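Local coordinates for protein quinone oxidoreductase (Coxiella burnetii, PDB 3TQH) that binds NADPH and probably uses it to reduce quinones, at residues Pro215-Gly224 with Cys234-Pro245. Sequence-based numbering, arbitrary orientation.
Sequences PVDAVIDLVG and CLKETGCIVSVP. With NDP (NADPH dihydro-nicotinamide-adenine-dinucleotide phosphate), chain B.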
loop_
_atom_site.group_PDB
_atom_site.type_symbol
_atom_site.label_atom_id
_atom_site.label_comp_id
_atom_site.label_asym_id
_atom_site.label_seq_id
_atom_site.Cartn_x
_atom_site.Cartn_y
_atom_site.Cartn_z
ATOM N N PRO A 215 26.191 -5.854 -10.062
ATOM C CA PRO A 215 25.117 -6.767 -9.690
ATOM C C PRO A 215 24.495 -6.487 -8.319
ATOM O O PRO A 215 25.192 -6.151 -7.359
ATOM C CB PRO A 215 25.819 -8.122 -9.689
ATOM C CG PRO A 215 26.790 -8.008 -10.802
ATOM C CD PRO A 215 27.286 -6.578 -10.744
ATOM N N VAL A 216 23.183 -6.658 -8.253
ATOM C CA VAL A 216 22.374 -6.259 -7.118
ATOM C C VAL A 216 21.918 -7.521 -6.373
ATOM O O VAL A 216 21.712 -8.563 -6.992
ATOM C CB VAL A 216 21.178 -5.393 -7.634
ATOM C CG1 VAL A 216 19.912 -5.640 -6.854
ATOM C CG2 VAL A 216 21.555 -3.916 -7.632
ATOM N N ASP A 217 21.786 -7.424 -5.050
ATOM C CA ASP A 217 21.359 -8.558 -4.211
ATOM C C ASP A 217 19.837 -8.755 -4.205
ATOM O O ASP A 217 19.357 -9.876 -4.093
ATOM C CB ASP A 217 21.851 -8.387 -2.771
ATOM C CG ASP A 217 23.361 -8.371 -2.667
ATOM O OD1 ASP A 217 23.980 -9.463 -2.663
ATOM O OD2 ASP A 217 23.936 -7.264 -2.581
ATOM N N ALA A 218 19.080 -7.671 -4.303
ATOM C CA ALA A 218 17.628 -7.773 -4.343
ATOM C C ALA A 218 17.026 -6.651 -5.165
ATOM O O ALA A 218 17.515 -5.531 -5.146
ATOM C CB ALA A 218 17.049 -7.760 -2.937
ATOM N N VAL A 219 15.973 -6.980 -5.902
ATOM C CA VAL A 219 15.168 -5.998 -6.592
ATOM C C VAL A 219 13.785 -6.029 -5.964
ATOM O O VAL A 219 13.130 -7.064 -5.998
ATOM C CB VAL A 219 15.034 -6.330 -8.090
ATOM C CG1 VAL A 219 14.010 -5.398 -8.762
ATOM C CG2 VAL A 219 16.413 -6.276 -8.794
ATOM N N ILE A 220 13.360 -4.915 -5.365
ATOM C CA ILE A 220 11.977 -4.755 -4.943
ATOM C C ILE A 220 11.246 -4.101 -6.105
ATOM O O ILE A 220 11.280 -2.877 -6.272
ATOM C CB ILE A 220 11.825 -3.903 -3.668
ATOM C CG1 ILE A 220 12.774 -4.393 -2.556
ATOM C CG2 ILE A 220 10.385 -3.949 -3.185
ATOM C CD1 ILE A 220 12.660 -5.885 -2.244
ATOM N N ASP A 221 10.615 -4.932 -6.927
ATOM C CA ASP A 221 9.977 -4.470 -8.151
ATOM C C ASP A 221 8.539 -4.047 -7.857
ATOM O O ASP A 221 7.659 -4.891 -7.651
ATOM C CB ASP A 221 10.005 -5.566 -9.218
ATOM C CG ASP A 221 9.104 -5.258 -10.390
ATOM O OD1 ASP A 221 9.009 -4.070 -10.767
ATOM O OD2 ASP A 221 8.485 -6.198 -10.939
ATOM N N LEU A 222 8.312 -2.737 -7.833
ATOM C CA LEU A 222 6.991 -2.190 -7.557
ATOM C C LEU A 222 6.283 -1.699 -8.820
ATOM O O LEU A 222 5.241 -1.063 -8.725
ATOM C CB LEU A 222 7.106 -1.067 -6.526
ATOM C CG LEU A 222 7.646 -1.519 -5.163
ATOM C CD1 LEU A 222 8.104 -0.328 -4.345
ATOM C CD2 LEU A 222 6.587 -2.334 -4.411
ATOM N N VAL A 223 6.841 -2.006 -9.996
ATOM C CA VAL A 223 6.214 -1.649 -11.286
ATOM C C VAL A 223 5.701 -2.887 -12.031
ATOM O O VAL A 223 4.609 -2.870 -12.587
ATOM C CB VAL A 223 7.187 -0.867 -12.202
ATOM C CG1 VAL A 223 6.516 -0.511 -13.530
ATOM C CG2 VAL A 223 7.682 0.384 -11.493
ATOM N N GLY A 224 6.486 -3.953 -12.041
ATOM C CA GLY A 224 6.091 -5.186 -12.701
ATOM C C GLY A 224 6.170 -5.063 -14.214
ATOM O O GLY A 224 6.805 -4.143 -14.752
ATOM N N CYS A 234 20.062 -7.573 -13.726
ATOM C CA CYS A 234 21.005 -6.909 -12.820
ATOM C C CYS A 234 21.248 -7.689 -11.520
ATOM O O CYS A 234 22.088 -7.302 -10.716
ATOM C CB CYS A 234 20.559 -5.467 -12.530
ATOM S SG CYS A 234 19.178 -5.265 -11.377
ATOM N N LEU A 235 20.539 -8.800 -11.333
ATOM C CA LEU A 235 20.713 -9.632 -10.144
ATOM C C LEU A 235 22.033 -10.386 -10.144
ATOM O O LEU A 235 22.472 -10.875 -11.183
ATOM C CB LEU A 235 19.595 -10.674 -10.044
ATOM C CG LEU A 235 18.174 -10.208 -9.770
ATOM C CD1 LEU A 235 17.260 -11.419 -9.798
ATOM C CD2 LEU A 235 18.087 -9.488 -8.435
ATOM N N LYS A 236 22.642 -10.494 -8.960
ATOM C CA LYS A 236 23.726 -11.443 -8.709
ATOM C C LYS A 236 23.217 -12.874 -8.859
ATOM O O LYS A 236 22.011 -13.121 -8.792
ATOM C CB LYS A 236 24.274 -11.285 -7.282
ATOM C CG LYS A 236 25.012 -9.988 -7.021
ATOM C CD LYS A 236 25.533 -9.908 -5.593
ATOM C CE LYS A 236 26.728 -10.838 -5.385
ATOM N NZ LYS A 236 27.508 -10.512 -4.156
ATOM N N GLU A 237 24.143 -13.815 -9.026
ATOM C CA GLU A 237 23.811 -15.235 -9.016
ATOM C C GLU A 237 22.885 -15.571 -7.843
ATOM O O GLU A 237 21.875 -16.242 -8.026
ATOM C CB GLU A 237 25.090 -16.080 -8.932
ATOM C CG GLU A 237 24.861 -17.590 -8.824
ATOM C CD GLU A 237 26.138 -18.363 -8.534
ATOM O OE1 GLU A 237 26.978 -17.866 -7.748
ATOM O OE2 GLU A 237 26.302 -19.476 -9.084
ATOM N N THR A 238 23.231 -15.088 -6.651
ATOM C CA THR A 238 22.463 -15.370 -5.433
ATOM C C THR A 238 21.317 -14.390 -5.164
ATOM O O THR A 238 20.625 -14.518 -4.165
ATOM C CB THR A 238 23.376 -15.334 -4.190
ATOM O OG1 THR A 238 24.108 -14.098 -4.169
ATOM C CG2 THR A 238 24.334 -16.490 -4.212
ATOM N N GLY A 239 21.125 -13.411 -6.039
ATOM C CA GLY A 239 20.116 -12.386 -5.818
ATOM C C GLY A 239 18.711 -12.870 -6.113
ATOM O O GLY A 239 18.517 -13.890 -6.777
ATOM N N CYS A 240 17.728 -12.128 -5.614
ATOM C CA CYS A 240 16.328 -12.443 -5.860
ATOM C C CYS A 240 15.529 -11.190 -6.190
ATOM O O CYS A 240 15.866 -10.091 -5.756
ATOM C CB CYS A 240 15.712 -13.133 -4.647
ATOM S SG CYS A 240 15.608 -12.066 -3.203
ATOM N N ILE A 241 14.472 -11.377 -6.972
ATOM C CA ILE A 241 13.536 -10.306 -7.282
ATOM C C ILE A 241 12.197 -10.598 -6.597
ATOM O O ILE A 241 11.680 -11.716 -6.653
ATOM C CB ILE A 241 13.369 -10.112 -8.818
ATOM C CG1 ILE A 241 12.384 -8.980 -9.127
ATOM C CG2 ILE A 241 12.934 -11.411 -9.512
ATOM C CD1 ILE A 241 12.242 -8.699 -10.612
ATOM N N VAL A 242 11.673 -9.583 -5.913
ATOM C CA VAL A 242 10.336 -9.614 -5.341
ATOM C C VAL A 242 9.465 -8.694 -6.181
ATOM O O VAL A 242 9.541 -7.467 -6.061
ATOM C CB VAL A 242 10.331 -9.146 -3.880
ATOM C CG1 VAL A 242 8.927 -9.209 -3.312
ATOM C CG2 VAL A 242 11.286 -10.003 -3.051
ATOM N N SER A 243 8.652 -9.293 -7.047
ATOM C CA SER A 243 7.780 -8.531 -7.927
ATOM C C SER A 243 6.411 -8.397 -7.278
ATOM O O SER A 243 5.685 -9.378 -7.151
ATOM C CB SER A 243 7.682 -9.197 -9.303
ATOM O OG SER A 243 7.241 -8.262 -10.275
ATOM N N VAL A 244 6.075 -7.169 -6.878
ATOM C CA VAL A 244 4.957 -6.890 -5.969
ATOM C C VAL A 244 3.571 -6.787 -6.644
ATOM O O VAL A 244 2.585 -7.255 -6.069
ATOM C CB VAL A 244 5.258 -5.620 -5.116
ATOM C CG1 VAL A 244 4.059 -5.209 -4.263
ATOM C CG2 VAL A 244 6.477 -5.862 -4.234
ATOM N N PRO A 245 3.478 -6.175 -7.847
ATOM C CA PRO A 245 2.175 -6.211 -8.510
ATOM C C PRO A 245 1.806 -7.635 -8.882
ATOM O O PRO A 245 2.612 -8.350 -9.489
ATOM C CB PRO A 245 2.371 -5.340 -9.760
ATOM C CG PRO A 245 3.583 -4.524 -9.482
ATOM C CD PRO A 245 4.453 -5.379 -8.609
HETATM P PA NDP B . 2.052 4.273 -6.347
HETATM O O1A NDP B . 0.960 4.721 -7.233
HETATM O O2A NDP B . 2.026 4.985 -5.054
HETATM O O5B NDP B . 3.475 4.525 -7.049
HETATM C C5B NDP B . 3.678 5.719 -7.780
HETATM C C4B NDP B . 5.156 5.885 -8.098
HETATM O O4B NDP B . 5.500 5.040 -9.176
HETATM C C3B NDP B . 5.550 7.294 -8.522
HETATM O O3B NDP B . 6.289 7.911 -7.490
HETATM C C2B NDP B . 6.379 7.116 -9.791
HETATM O O2B NDP B . 7.618 7.786 -9.737
HETATM C C1B NDP B . 6.594 5.613 -9.853
HETATM N N9A NDP B . 6.660 5.056 -11.213
HETATM C C8A NDP B . 5.659 5.046 -12.152
HETATM N N7A NDP B . 6.112 4.418 -13.256
HETATM C C5A NDP B . 7.384 4.027 -13.036
HETATM C C6A NDP B . 8.297 3.357 -13.838
HETATM N N6A NDP B . 7.951 2.991 -15.061
HETATM N N1A NDP B . 9.557 3.085 -13.355
HETATM C C2A NDP B . 9.898 3.479 -12.069
HETATM N N3A NDP B . 8.986 4.141 -11.265
HETATM C C4A NDP B . 7.744 4.415 -11.751
HETATM O O3 NDP B . 1.996 2.677 -6.141
HETATM P PN NDP B . 2.286 1.863 -4.776
HETATM O O1N NDP B . 1.149 2.054 -3.851
HETATM O O2N NDP B . 3.651 2.090 -4.279
HETATM O O5D NDP B . 2.202 0.363 -5.347
HETATM C C5D NDP B . 3.005 -0.068 -6.429
HETATM C C4D NDP B . 2.434 -1.357 -7.012
HETATM O O4D NDP B . 2.437 -2.378 -6.033
HETATM C C3D NDP B . 0.996 -1.173 -7.473
HETATM O O3D NDP B . 0.830 -1.768 -8.739
HETATM C C2D NDP B . 0.171 -1.865 -6.409
HETATM O O2D NDP B . -1.050 -2.376 -6.912
HETATM C C1D NDP B . 1.140 -2.944 -5.915
HETATM N N1N NDP B . 0.913 -3.411 -4.528
HETATM C C2N NDP B . 0.839 -4.765 -4.316
HETATM C C3N NDP B . 0.570 -5.305 -3.060
HETATM C C7N NDP B . 0.494 -6.789 -2.845
HETATM O O7N NDP B . 0.204 -7.269 -1.550
HETATM N N7N NDP B . 0.689 -7.617 -3.870
HETATM C C4N NDP B . 0.354 -4.359 -1.913
HETATM C C5N NDP B . 0.459 -2.897 -2.207
HETATM C C6N NDP B . 0.739 -2.498 -3.511
HETATM P P2B NDP B . 7.901 9.092 -10.636
HETATM O O1X NDP B . 9.172 9.738 -10.144
HETATM O O2X NDP B . 6.765 10.077 -10.494
HETATM O O3X NDP B . 8.069 8.739 -12.089
HETATM O O HOH W 1 22.840 -12.025 -3.299
#
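Asp221 and Ser243 sit side by side on two neighbouring parallel strands, 218-221 and 239-243, whose directions differ by only 8°. Start at CB of Asp221: it lies nearer the carbonyl oxygen of Val242, which takes the Asp221 amide, with Ile241 CD1 a little farther off. With chi1 at 168°, CG swings opposite the backbone N and the carboxylate divides its work. OD2 accepts the hydroxyl of Ser243, OG to OD2 2.5 Å, a very short bond. OD1 turns back to its own chain and takes two amides from one face of the carboxylate: Val223 N from well above the plane, and Gly224 N at 2.8 Å from OD1, nearer the plane on the syn side. The bond from Val223 makes an Asx turn, extended by the one from Gly224 into an Asx motif, where the chain leaves the strand, and both oxygens of this buried acid are thereby engaged.

Further back on the same face, Val219 splits its branches: CG1 lies alongside Ile241, while CG2 meets Leu235 CD2 at 3.6 Å, the two side chains crossing at about a right angle. Helix 225-231, which joins the strands, covers this side through Val227 and Ser231. The backbone ladder runs on past the strand end to Val244 N on Asp221 O (2.9 Å). Beside it, Leu222 CD2 packs on Val244 CG2 at 3.5 Å. The carbonyl oxygen of Val244 then receives the nicotinamide amide N7N of NADPH at 2.9 Å, and Val244 CG1 touches the ring at C2N. Val223 CG2 lies by the adenine. Two parallel strands joined by a helix, with the cofactor across their C-terminal ends, make a beta-alpha-beta crossover of the Rossmann fold.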